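Local coordinates for outer membrane lipoprotein carrier protein LolA (Thermus thermophilus, PDB 2YZY) that probably carries lipoproteins across the periplasm as LolA-like proteins do, shielding their acyl chains, although its own substrate is not established, at residues Thr26-Ile31 against Val169-Lys174; Val44-Pro48 against Leu183-Leu188; Glu72-Trp76 against Leu85-Pro89; Leu52-Glu56 against Gln187-Tyr191. All blocks are in the same frame, centred on the assembly; numbering follows the deposited sequence.

Contact 1: Thr26-Ile31 against Val169-Lys174; sequences TVQGRI and VLADLK
Strand 26-30 and the strand residues 171-174 run antiparallel, their axes 4.5 Å apart at closest, and Gln28 pairs with Lys174 and Arg30 with Asp172 through two backbone hydrogen bonds each. In the non-hydrogen-bonded pair between them, Gly29 faces Leu173: Leu173 CD2 comes to 3.8 Å from Gly29 CA, and a side chain on the glycine would collide with that methyl and with Asp172 O. The same methyl lies 4.0 Å from Ile31 CG2, which also meets Ala171 CB, while Val27 CG1 touches Leu173 CB at 4.1 Å. Arg30 and Asp172 share the other face. With CG between its backbone N and carbonyl carbon (chi1 60°) and the chain extended beyond, Arg30 crosses Val169 at about a right angle, bringing NH2 to 3.3 Å from Val169 CG1. One water joins Arg30 NH2 to Asp172 OD2, and Glu37 and Arg159 are the direct ionic partners of Arg30 and Asp172 respectively. Replacing Arg30 by an alanine is likely to cost Glu37 this salt bridge and leave Val169 less covered. Just before this pairing, Leu170 and Ala171 both face Phe162, a classic beta bulge at the corner of strand 169-180 in this LolA-like beta fold.

Contact 2: Val44-Pro48 against Leu183-Leu188; sequences VYALP and LTEAQL
Tyr45 and Leu47, neighbours on one side of strand 39-47, receive Leu183 and Leu188 in a contact made mainly by aliphatic side chains. The two methyls of Leu188 divide between them: CD2 lies 3.6 Å from Tyr45 CB, at the root of the ring, and CD1 lies 3.8 Å from Leu47 CB. Leu183 splits in a similar way. Its CD2 reaches Tyr45 CD1 at 4.1 Å, the two side chains crossing at about a right angle, whereas its CD1 rests 3.4 Å from Ala46 O, against the strand backbone. Leu47 answers from the strand, with CG anti to the backbone N (chi1 -174°), which carries both its methyls out to the peptide that follows Leu183. There Leu47 CD1 sits 3.5 Å from Leu183 O, and CD2 continues over the carbonyl carbon of Thr184.

The second shell probably helps to present Leu188. Thr184 is the N-cap of helix 185-188 and forms a capping box with Gln187: Gln187 N donates to Thr184 OG1 at 3.3 Å, and Thr184 N donates to Gln187 OE1 at 2.9 Å. The backbone bond from Leu188 N to Thr184 O closes the turn, consistent with Leu188 being held toward the strand.

Farther out, Tyr45 is backbone-bonded to Arg54 and its side chain touches Glu56, both of strand 52-59, while Leu183 also reaches Gln24 of strand 23-30. The short helix thus covers the end of strand 39-47, with a strand flanking it on either side.

Contact 3: Glu72-Trp76 against Leu85-Pro89; sequences EKEVW and LVISP
The CG2 methyl of Ile87 meets both Glu74 and Trp76. The side chains of Trp76 and Ile87, a non-hydrogen-bonded antiparallel pair, run side by side and point the same way, and Trp76 CD1 is 4.0 Å from Ile87 CG2. Glu74 crosses Ile87 obliquely. Its CG stands between the backbone N and the carbonyl carbon (chi1 70°), and the extended chain beyond brings OE1 to 3.2 Å from Ile87 CG2, so that a carboxylate oxygen rests against a methyl. At the other end of the pairing, Leu85 CD1 reaches Trp76 CB at 4.0 Å. The indole NE1 is buried here and has no hydrogen-bonding partner in the model.

Val75 and Ser88 carry their side chains on the opposite face, and their backbones make a hydrogen-bonded pair: Val75 N donates to Ser88 O at 2.8 Å and Ser88 N to Val75 O at 3.0 Å, both with N-H...O angles of 171°. Outside the pair, Trp76 touches Val69 of strand 67-70, and Ile87 packs on Val197 and Arg199 of strand 196-199. The whole is the open end of a beta hairpin, strands 75-79 and 84-88, with one further strand along each edge.

Contact 4: Leu52-Glu56 against Gln187-Tyr191; sequences LFRVE and QLKRY
A salt-bridge network of Arg54, Glu56 and Arg190 ties strand 52-59 to the chain leaving helix 185-188. Arg54, its CG anti to the backbone N (chi1 -176°) and its chain extended to NE, reaches straight across. Its NH1 grips two backbone carbonyls close to the guanidinium plane: Arg190 O at 2.8 Å and Leu188 O at 3.0 Å, the latter met from above its carbonyl plane. The guanidinium groups of Arg54 and Arg190 stack, centres 3.9 Å apart and planes 21° from parallel. Two like charges so close are probably made tolerable by Glu56, whose OE2 accepts from Arg54 NE at 2.8 Å and from Arg190 NH2 at 2.9 Å. The first donor arrives on the anti side of OE2 and the second from above the carboxylate plane. The carbonyls gripped here lie where the short helix ends: Lys189 is the first residue to leave helical geometry, and Arg190 NH1 turns back to Gln187 O at 2.8 Å. A leucine in place of Arg54 would probably leave the carbonyls of Leu188 and Arg190 without this donor and Arg190 without its stacking partner. Phe67 makes a cation-pi contact with Arg54, and nearby Leu52 CB meets Leu188 CD1 at 4.3 Å.

In the fold
Contacts 2 and 4 share Gln187 and Leu188 and have centres about 6 Å apart, so helix 185-188 lies against adjacent strands 39-47 and 52-59; Leu47 N to Leu52 O, 2.9 Å, is a probable hydrogen bond joining the two sites. Contact 3 follows about 12 Å from contact 4, centre to centre, where Trp76 CZ3 packs 3.4 Å from Lys189 O. Contact 1 stands about 23 Å from contact 2 between centres and across the middle of the chain, yet Val27 CG2 touches Val44 CG2 at 3.8 Å. Methylpentanediol, probably from the crystallisation liquor, is bound about 4 Å from the side chain of Gln28 in contact 1 and about 5 Å from that of Tyr45 in contact 2.

Contact 1: Thr26-Ile31 against Val169-Lys174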
loop_
_atom_site.group_PDB
_atom_site.type_symbol
_atom_site.label_atom_id
_atom_site.label_comp_id
_atom_site.label_asym_id
_atom_site.label_seq_id
_atom_site.Cartn_x
_atom_site.Cartn_y
_atom_site.Cartn_z
ATOM N N THR A 26 -1.822 4.012 7.882
ATOM C CA THR A 26 -2.828 4.858 7.266
ATOM C C THR A 26 -2.177 5.447 6.029
ATOM O O THR A 26 -1.080 6.002 6.106
ATOM C CB THR A 26 -3.249 5.996 8.206
ATOM O OG1 THR A 26 -3.810 5.435 9.397
ATOM C CG2 THR A 26 -4.282 6.907 7.525
ATOM N N VAL A 27 -2.843 5.309 4.888
ATOM C CA VAL A 27 -2.321 5.840 3.635
ATOM C C VAL A 27 -3.233 6.970 3.183
ATOM O O VAL A 27 -4.453 6.817 3.144
ATOM C CB VAL A 27 -2.262 4.747 2.538
ATOM C CG1 VAL A 27 -1.785 5.356 1.223
ATOM C CG2 VAL A 27 -1.308 3.626 2.963
ATOM N N GLN A 28 -2.637 8.111 2.861
ATOM C CA GLN A 28 -3.395 9.273 2.423
ATOM C C GLN A 28 -2.677 9.962 1.279
ATOM O O GLN A 28 -1.453 10.065 1.274
ATOM C CB GLN A 28 -3.566 10.254 3.585
ATOM C CG GLN A 28 -4.282 11.543 3.210
ATOM C CD GLN A 28 -4.460 12.472 4.396
ATOM O OE1 GLN A 28 -3.497 12.809 5.085
ATOM N NE2 GLN A 28 -5.696 12.896 4.635
ATOM N N GLY A 29 -3.437 10.434 0.303
ATOM C CA GLY A 29 -2.811 11.117 -0.812
ATOM C C GLY A 29 -3.813 11.542 -1.857
ATOM O O GLY A 29 -5.018 11.568 -1.608
ATOM N N ARG A 30 -3.307 11.886 -3.033
ATOM C CA ARG A 30 -4.167 12.307 -4.128
ATOM C C ARG A 30 -3.900 11.436 -5.343
ATOM O O ARG A 30 -2.767 11.020 -5.586
ATOM C CB ARG A 30 -3.927 13.783 -4.459
ATOM C CG ARG A 30 -2.509 14.139 -4.876
ATOM C CD ARG A 30 -2.352 15.654 -4.934
ATOM N NE ARG A 30 -1.033 16.076 -5.399
ATOM C CZ ARG A 30 -0.618 15.992 -6.659
ATOM N NH1 ARG A 30 -1.417 15.500 -7.596
ATOM N NH2 ARG A 30 0.598 16.407 -6.984
ATOM N N ILE A 31 -4.957 11.147 -6.093
ATOM C CA ILE A 31 -4.846 10.312 -7.280
ATOM C C ILE A 31 -5.666 10.900 -8.419
ATOM O O ILE A 31 -6.398 11.880 -8.164
ATOM C CB ILE A 31 -5.349 8.881 -7.000
ATOM C CG1 ILE A 31 -6.811 8.924 -6.543
ATOM C CG2 ILE A 31 -4.484 8.225 -5.933
ATOM C CD1 ILE A 31 -7.424 7.560 -6.297
ATOM N N VAL A 169 2.617 14.856 -11.622
ATOM C CA VAL A 169 2.220 13.874 -10.623
ATOM C C VAL A 169 0.851 13.279 -10.936
ATOM O O VAL A 169 -0.136 13.999 -11.082
ATOM C CB VAL A 169 2.178 14.500 -9.213
ATOM C CG1 VAL A 169 1.606 13.504 -8.215
ATOM C CG2 VAL A 169 3.578 14.920 -8.795
ATOM N N LEU A 170 0.807 11.957 -11.041
ATOM C CA LEU A 170 -0.431 11.239 -11.317
ATOM C C LEU A 170 -1.019 10.758 -9.997
ATOM O O LEU A 170 -2.236 10.718 -9.819
ATOM C CB LEU A 170 -0.154 10.044 -12.229
ATOM C CG LEU A 170 0.330 10.391 -13.639
ATOM C CD1 LEU A 170 0.799 9.132 -14.351
ATOM C CD2 LEU A 170 -0.795 11.064 -14.411
ATOM N N ALA A 171 -0.134 10.394 -9.072
ATOM C CA ALA A 171 -0.544 9.919 -7.759
ATOM C C ALA A 171 0.576 10.189 -6.766
ATOM O O ALA A 171 1.754 10.014 -7.078
ATOM C CB ALA A 171 -0.854 8.431 -7.806
ATOM N N ASP A 172 0.196 10.628 -5.575
ATOM C CA ASP A 172 1.148 10.930 -4.513
ATOM C C ASP A 172 0.519 10.373 -3.244
ATOM O O ASP A 172 -0.386 10.982 -2.675
ATOM C CB ASP A 172 1.336 12.445 -4.405
ATOM C CG ASP A 172 2.367 12.844 -3.366
ATOM O OD1 ASP A 172 2.869 11.965 -2.636
ATOM O OD2 ASP A 172 2.668 14.053 -3.279
ATOM N N LEU A 173 0.990 9.207 -2.817
ATOM C CA LEU A 173 0.446 8.553 -1.634
ATOM C C LEU A 173 1.454 8.491 -0.501
ATOM O O LEU A 173 2.570 8.008 -0.676
ATOM C CB LEU A 173 -0.025 7.144 -2.000
ATOM C CG LEU A 173 -1.118 7.101 -3.074
ATOM C CD1 LEU A 173 -1.418 5.662 -3.445
ATOM C CD2 LEU A 173 -2.374 7.791 -2.557
ATOM N N LYS A 174 1.046 8.969 0.667
ATOM C CA LYS A 174 1.921 8.988 1.823
ATOM C C LYS A 174 1.447 8.039 2.912
ATOM O O LYS A 174 0.248 7.841 3.099
ATOM C CB LYS A 174 1.995 10.408 2.392
ATOM C CG LYS A 174 2.460 11.452 1.386
ATOM C CD LYS A 174 2.477 12.850 1.998
ATOM C CE LYS A 174 3.475 12.951 3.140
ATOM N NZ LYS A 174 3.557 14.338 3.681
HETATM O O HOH W 1 2.561 15.963 -5.092
HETATM O O HOH W 2 0.057 15.567 -2.676
#

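Contact 2: Val44-Pro48 against Leu183-Leu188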
loop_
_atom_site.group_PDB
_atom_site.type_symbol
_atom_site.label_atom_id
_atom_site.label_comp_id
_atom_site.label_asym_id
_atom_site.label_seq_id
_atom_site.Cartn_x
_atom_site.Cartn_y
_atom_site.Cartn_z
ATOM N N VAL A 44 -4.347 0.208 6.198
ATOM C CA VAL A 44 -3.717 -0.999 5.675
ATOM C C VAL A 44 -3.298 -1.921 6.820
ATOM O O VAL A 44 -2.828 -1.458 7.854
ATOM C CB VAL A 44 -2.489 -0.625 4.823
ATOM C CG1 VAL A 44 -1.833 -1.869 4.276
ATOM C CG2 VAL A 44 -2.913 0.310 3.688
ATOM N N TYR A 45 -3.477 -3.226 6.620
ATOM C CA TYR A 45 -3.150 -4.230 7.629
ATOM C C TYR A 45 -2.342 -5.352 7.013
ATOM O O TYR A 45 -2.664 -5.834 5.928
ATOM C CB TYR A 45 -4.437 -4.814 8.215
ATOM C CG TYR A 45 -5.289 -3.780 8.897
ATOM C CD1 TYR A 45 -5.143 -3.519 10.256
ATOM C CD2 TYR A 45 -6.192 -3.005 8.165
ATOM C CE1 TYR A 45 -5.866 -2.509 10.875
ATOM C CE2 TYR A 45 -6.916 -1.991 8.771
ATOM C CZ TYR A 45 -6.748 -1.748 10.123
ATOM O OH TYR A 45 -7.450 -0.727 10.719
ATOM N N ALA A 46 -1.305 -5.784 7.722
ATOM C CA ALA A 46 -0.455 -6.852 7.217
ATOM C C ALA A 46 -0.124 -7.894 8.272
ATOM O O ALA A 46 0.254 -7.562 9.392
ATOM C CB ALA A 46 0.845 -6.263 6.666
ATOM N N LEU A 47 -0.285 -9.159 7.894
ATOM C CA LEU A 47 0.046 -10.291 8.753
ATOM C C LEU A 47 0.932 -11.141 7.838
ATOM O O LEU A 47 0.481 -12.122 7.246
ATOM C CB LEU A 47 -1.223 -11.049 9.161
ATOM C CG LEU A 47 -1.071 -12.190 10.176
ATOM C CD1 LEU A 47 -0.299 -11.714 11.398
ATOM C CD2 LEU A 47 -2.446 -12.695 10.576
ATOM N N PRO A 48 2.211 -10.749 7.701
ATOM C CA PRO A 48 3.215 -11.418 6.862
ATOM C C PRO A 48 3.323 -12.931 6.979
ATOM O O PRO A 48 3.349 -13.630 5.968
ATOM C CB PRO A 48 4.513 -10.722 7.261
ATOM C CG PRO A 48 4.056 -9.338 7.590
ATOM C CD PRO A 48 2.813 -9.605 8.408
ATOM N N LEU A 183 -2.122 -9.092 14.791
ATOM C CA LEU A 183 -3.356 -9.251 14.036
ATOM C C LEU A 183 -3.635 -10.726 13.849
ATOM O O LEU A 183 -2.717 -11.552 13.911
ATOM C CB LEU A 183 -3.221 -8.572 12.670
ATOM C CG LEU A 183 -2.940 -7.070 12.693
ATOM C CD1 LEU A 183 -2.437 -6.615 11.325
ATOM C CD2 LEU A 183 -4.205 -6.312 13.088
ATOM N N THR A 184 -4.897 -11.057 13.608
ATOM C CA THR A 184 -5.291 -12.444 13.413
ATOM C C THR A 184 -6.073 -12.626 12.121
ATOM O O THR A 184 -6.575 -11.664 11.537
ATOM C CB THR A 184 -6.177 -12.937 14.562
ATOM O OG1 THR A 184 -7.422 -12.221 14.542
ATOM C CG2 THR A 184 -5.486 -12.724 15.904
ATOM N N GLU A 185 -6.186 -13.874 11.679
ATOM C CA GLU A 185 -6.931 -14.160 10.466
ATOM C C GLU A 185 -8.408 -13.823 10.667
ATOM O O GLU A 185 -9.077 -13.375 9.740
ATOM C CB GLU A 185 -6.772 -15.634 10.067
ATOM C CG GLU A 185 -7.244 -16.640 11.102
ATOM C CD GLU A 185 -7.206 -18.064 10.574
ATOM O OE1 GLU A 185 -6.134 -18.492 10.096
ATOM O OE2 GLU A 185 -8.247 -18.756 10.636
ATOM N N ALA A 186 -8.915 -14.025 11.881
ATOM C CA ALA A 186 -10.314 -13.724 12.165
ATOM C C ALA A 186 -10.586 -12.248 11.903
ATOM O O ALA A 186 -11.657 -11.875 11.422
ATOM C CB ALA A 186 -10.652 -14.073 13.614
ATOM N N GLN A 187 -9.613 -11.406 12.227
ATOM C CA GLN A 187 -9.774 -9.976 12.002
ATOM C C GLN A 187 -9.656 -9.625 10.522
ATOM O O GLN A 187 -10.555 -9.014 9.948
ATOM C CB GLN A 187 -8.714 -9.178 12.771
ATOM C CG GLN A 187 -8.842 -9.226 14.280
ATOM C CD GLN A 187 -7.652 -8.587 14.973
ATOM O OE1 GLN A 187 -6.500 -8.835 14.607
ATOM N NE2 GLN A 187 -7.921 -7.772 15.984
ATOM N N LEU A 188 -8.552 -10.025 9.900
ATOM C CA LEU A 188 -8.318 -9.676 8.502
ATOM C C LEU A 188 -9.187 -10.359 7.453
ATOM O O LEU A 188 -9.334 -9.843 6.340
ATOM C CB LEU A 188 -6.835 -9.863 8.171
ATOM C CG LEU A 188 -5.880 -9.107 9.103
ATOM C CD1 LEU A 188 -4.472 -9.171 8.528
ATOM C CD2 LEU A 188 -6.318 -7.656 9.264
#

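Contact 3: Glu72-Trp76 against Leu85-Pro89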
loop_
_atom_site.group_PDB
_atom_site.type_symbol
_atom_site.label_atom_id
_atom_site.label_comp_id
_atom_site.label_asym_id
_atom_site.label_seq_id
_atom_site.Cartn_x
_atom_site.Cartn_y
_atom_site.Cartn_z
ATOM N N GLU A 72 -2.404 -15.533 -0.449
ATOM C CA GLU A 72 -1.516 -16.107 -1.447
ATOM C C GLU A 72 -2.351 -16.736 -2.556
ATOM O O GLU A 72 -1.948 -16.753 -3.719
ATOM C CB GLU A 72 -0.617 -17.177 -0.822
ATOM C CG GLU A 72 -1.362 -18.419 -0.351
ATOM C CD GLU A 72 -0.430 -19.576 -0.045
ATOM O OE1 GLU A 72 -0.926 -20.650 0.359
ATOM O OE2 GLU A 72 0.798 -19.414 -0.212
ATOM N N LYS A 73 -3.526 -17.237 -2.185
ATOM C CA LYS A 73 -4.417 -17.900 -3.128
ATOM C C LYS A 73 -5.363 -16.986 -3.900
ATOM O O LYS A 73 -5.461 -17.087 -5.123
ATOM C CB LYS A 73 -5.238 -18.969 -2.401
ATOM C CG LYS A 73 -6.183 -19.745 -3.303
ATOM C CD LYS A 73 -6.989 -20.764 -2.513
ATOM C CE LYS A 73 -7.922 -21.547 -3.421
ATOM N NZ LYS A 73 -8.860 -20.650 -4.155
ATOM N N GLU A 74 -6.062 -16.095 -3.204
ATOM C CA GLU A 74 -6.999 -15.227 -3.904
ATOM C C GLU A 74 -7.141 -13.824 -3.337
ATOM O O GLU A 74 -6.577 -13.491 -2.295
ATOM C CB GLU A 74 -8.372 -15.901 -3.960
ATOM C CG GLU A 74 -9.089 -15.993 -2.628
ATOM C CD GLU A 74 -10.096 -17.127 -2.589
ATOM O OE1 GLU A 74 -10.766 -17.373 -3.616
ATOM O OE2 GLU A 74 -10.223 -17.769 -1.527
ATOM N N VAL A 75 -7.906 -13.007 -4.052
ATOM C CA VAL A 75 -8.150 -11.626 -3.670
ATOM C C VAL A 75 -9.643 -11.369 -3.514
ATOM O O VAL A 75 -10.438 -11.777 -4.359
ATOM C CB VAL A 75 -7.597 -10.657 -4.741
ATOM C CG1 VAL A 75 -7.991 -9.224 -4.410
ATOM C CG2 VAL A 75 -6.083 -10.785 -4.824
ATOM N N TRP A 76 -10.017 -10.705 -2.426
ATOM C CA TRP A 76 -11.412 -10.361 -2.188
ATOM C C TRP A 76 -11.551 -8.853 -2.300
ATOM O O TRP A 76 -10.774 -8.109 -1.703
ATOM C CB TRP A 76 -11.867 -10.739 -0.773
ATOM C CG TRP A 76 -11.890 -12.193 -0.433
ATOM C CD1 TRP A 76 -11.759 -13.247 -1.289
ATOM C CD2 TRP A 76 -12.081 -12.753 0.871
ATOM N NE1 TRP A 76 -11.858 -14.434 -0.596
ATOM C CE2 TRP A 76 -12.055 -14.158 0.732
ATOM C CE3 TRP A 76 -12.273 -12.202 2.145
ATOM C CZ2 TRP A 76 -12.212 -15.024 1.822
ATOM C CZ3 TRP A 76 -12.429 -13.062 3.231
ATOM C CH2 TRP A 76 -12.397 -14.459 3.059
ATOM N N LEU A 85 -19.101 -8.906 -3.011
ATOM C CA LEU A 85 -17.774 -9.373 -2.634
ATOM C C LEU A 85 -17.228 -10.073 -3.875
ATOM O O LEU A 85 -17.677 -11.167 -4.227
ATOM C CB LEU A 85 -17.841 -10.359 -1.462
ATOM C CG LEU A 85 -16.481 -10.842 -0.939
ATOM C CD1 LEU A 85 -15.733 -9.675 -0.300
ATOM C CD2 LEU A 85 -16.680 -11.966 0.072
ATOM N N VAL A 86 -16.285 -9.427 -4.554
ATOM C CA VAL A 86 -15.693 -10.000 -5.760
ATOM C C VAL A 86 -14.520 -10.888 -5.364
ATOM O O VAL A 86 -13.570 -10.435 -4.722
ATOM C CB VAL A 86 -15.198 -8.887 -6.725
ATOM C CG1 VAL A 86 -14.773 -9.501 -8.056
ATOM C CG2 VAL A 86 -16.299 -7.858 -6.943
ATOM N N ILE A 87 -14.598 -12.160 -5.742
ATOM C CA ILE A 87 -13.563 -13.135 -5.422
ATOM C C ILE A 87 -12.801 -13.513 -6.689
ATOM O O ILE A 87 -13.384 -14.044 -7.635
ATOM C CB ILE A 87 -14.187 -14.405 -4.805
ATOM C CG1 ILE A 87 -15.004 -14.033 -3.566
ATOM C CG2 ILE A 87 -13.091 -15.401 -4.437
ATOM C CD1 ILE A 87 -15.687 -15.211 -2.901
ATOM N N SER A 88 -11.500 -13.241 -6.703
ATOM C CA SER A 88 -10.667 -13.532 -7.871
ATOM C C SER A 88 -9.396 -14.289 -7.502
ATOM O O SER A 88 -8.847 -14.108 -6.419
ATOM C CB SER A 88 -10.276 -12.227 -8.571
ATOM O OG SER A 88 -11.415 -11.449 -8.890
ATOM N N PRO A 89 -8.907 -15.156 -8.405
ATOM C CA PRO A 89 -7.684 -15.903 -8.095
ATOM C C PRO A 89 -6.483 -14.963 -8.015
ATOM O O PRO A 89 -6.536 -13.897 -8.663
ATOM C CB PRO A 89 -7.568 -16.879 -9.267
ATOM C CG PRO A 89 -8.990 -17.077 -9.690
ATOM C CD PRO A 89 -9.545 -15.677 -9.625
#

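Contact 4: Leu52-Glu56 against Gln187-Tyr191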
loop_
_atom_site.group_PDB
_atom_site.type_symbol
_atom_site.label_atom_id
_atom_site.label_comp_id
_atom_site.label_asym_id
_atom_site.label_seq_id
_atom_site.Cartn_x
_atom_site.Cartn_y
_atom_site.Cartn_z
ATOM N N LEU A 52 -1.266 -12.569 4.640
ATOM C CA LEU A 52 -2.550 -11.880 4.597
ATOM C C LEU A 52 -2.345 -10.372 4.590
ATOM O O LEU A 52 -1.516 -9.846 5.327
ATOM C CB LEU A 52 -3.408 -12.260 5.804
ATOM C CG LEU A 52 -3.929 -13.690 5.935
ATOM C CD1 LEU A 52 -4.843 -13.764 7.154
ATOM C CD2 LEU A 52 -4.691 -14.093 4.681
ATOM N N PHE A 53 -3.128 -9.682 3.769
ATOM C CA PHE A 53 -3.041 -8.230 3.640
ATOM C C PHE A 53 -4.472 -7.709 3.489
ATOM O O PHE A 53 -5.284 -8.326 2.805
ATOM C CB PHE A 53 -2.228 -7.896 2.385
ATOM C CG PHE A 53 -1.742 -6.478 2.313
ATOM C CD1 PHE A 53 -0.746 -6.023 3.170
ATOM C CD2 PHE A 53 -2.235 -5.613 1.338
ATOM C CE1 PHE A 53 -0.242 -4.731 3.055
ATOM C CE2 PHE A 53 -1.738 -4.319 1.213
ATOM C CZ PHE A 53 -0.740 -3.878 2.071
ATOM N N ARG A 54 -4.790 -6.589 4.132
ATOM C CA ARG A 54 -6.132 -6.022 4.027
ATOM C C ARG A 54 -6.047 -4.511 3.896
ATOM O O ARG A 54 -5.276 -3.867 4.601
ATOM C CB ARG A 54 -6.980 -6.384 5.259
ATOM C CG ARG A 54 -8.443 -5.900 5.198
ATOM C CD ARG A 54 -9.223 -6.361 6.429
ATOM N NE ARG A 54 -10.593 -5.846 6.479
ATOM C CZ ARG A 54 -11.686 -6.594 6.347
ATOM N NH1 ARG A 54 -11.587 -7.905 6.144
ATOM N NH2 ARG A 54 -12.885 -6.036 6.456
ATOM N N VAL A 55 -6.822 -3.955 2.972
ATOM C CA VAL A 55 -6.849 -2.513 2.763
ATOM C C VAL A 55 -8.299 -2.070 2.910
ATOM O O VAL A 55 -9.198 -2.644 2.289
ATOM C CB VAL A 55 -6.335 -2.137 1.358
ATOM C CG1 VAL A 55 -6.381 -0.620 1.178
ATOM C CG2 VAL A 55 -4.911 -2.665 1.169
ATOM N N GLU A 56 -8.528 -1.068 3.754
ATOM C CA GLU A 56 -9.875 -0.555 4.006
ATOM C C GLU A 56 -9.943 0.894 3.550
ATOM O O GLU A 56 -9.174 1.734 4.007
ATOM C CB GLU A 56 -10.200 -0.672 5.498
ATOM C CG GLU A 56 -10.235 -2.127 5.968
ATOM C CD GLU A 56 -10.484 -2.286 7.453
ATOM O OE1 GLU A 56 -10.805 -1.284 8.128
ATOM O OE2 GLU A 56 -10.366 -3.431 7.943
ATOM N N GLN A 187 -9.613 -11.406 12.227
ATOM C CA GLN A 187 -9.774 -9.976 12.002
ATOM C C GLN A 187 -9.656 -9.625 10.522
ATOM O O GLN A 187 -10.555 -9.014 9.948
ATOM C CB GLN A 187 -8.714 -9.178 12.771
ATOM C CG GLN A 187 -8.842 -9.226 14.280
ATOM C CD GLN A 187 -7.652 -8.587 14.973
ATOM O OE1 GLN A 187 -6.500 -8.835 14.607
ATOM N NE2 GLN A 187 -7.921 -7.772 15.984
ATOM N N LEU A 188 -8.552 -10.025 9.900
ATOM C CA LEU A 188 -8.318 -9.676 8.502
ATOM C C LEU A 188 -9.187 -10.359 7.453
ATOM O O LEU A 188 -9.334 -9.843 6.340
ATOM C CB LEU A 188 -6.835 -9.863 8.171
ATOM C CG LEU A 188 -5.880 -9.107 9.103
ATOM C CD1 LEU A 188 -4.472 -9.171 8.528
ATOM C CD2 LEU A 188 -6.318 -7.656 9.264
ATOM N N LYS A 189 -9.768 -11.506 7.792
ATOM C CA LYS A 189 -10.626 -12.205 6.840
ATOM C C LYS A 189 -12.112 -12.020 7.120
ATOM O O LYS A 189 -12.948 -12.744 6.575
ATOM C CB LYS A 189 -10.289 -13.699 6.812
ATOM C CG LYS A 189 -8.944 -14.008 6.177
ATOM C CD LYS A 189 -8.736 -15.509 6.010
ATOM C CE LYS A 189 -8.737 -16.225 7.348
ATOM N NZ LYS A 189 -8.537 -17.697 7.205
ATOM N N ARG A 190 -12.451 -11.055 7.968
ATOM C CA ARG A 190 -13.856 -10.809 8.274
ATOM C C ARG A 190 -14.544 -10.195 7.060
ATOM O O ARG A 190 -13.913 -9.501 6.258
ATOM C CB ARG A 190 -13.990 -9.874 9.482
ATOM C CG ARG A 190 -13.581 -8.426 9.236
ATOM C CD ARG A 190 -13.635 -7.647 10.543
ATOM N NE ARG A 190 -13.494 -6.205 10.344
ATOM C CZ ARG A 190 -12.360 -5.592 10.011
ATOM N NH1 ARG A 190 -11.242 -6.286 9.841
ATOM N NH2 ARG A 190 -12.353 -4.274 9.839
ATOM N N TYR A 191 -15.839 -10.459 6.922
ATOM C CA TYR A 191 -16.614 -9.936 5.804
ATOM C C TYR A 191 -18.095 -9.895 6.170
ATOM O O TYR A 191 -18.541 -10.615 7.064
ATOM C CB TYR A 191 -16.421 -10.833 4.574
ATOM C CG TYR A 191 -16.947 -12.236 4.782
ATOM C CD1 TYR A 191 -18.306 -12.520 4.642
ATOM C CD2 TYR A 191 -16.099 -13.266 5.181
ATOM C CE1 TYR A 191 -18.807 -13.795 4.899
ATOM C CE2 TYR A 191 -16.590 -14.545 5.441
ATOM C CZ TYR A 191 -17.944 -14.800 5.299
ATOM O OH TYR A 191 -18.435 -16.060 5.565
HETATM O O HOH W 3 -8.640 -4.895 9.538
HETATM O O HOH W 4 -13.854 -1.636 8.963
#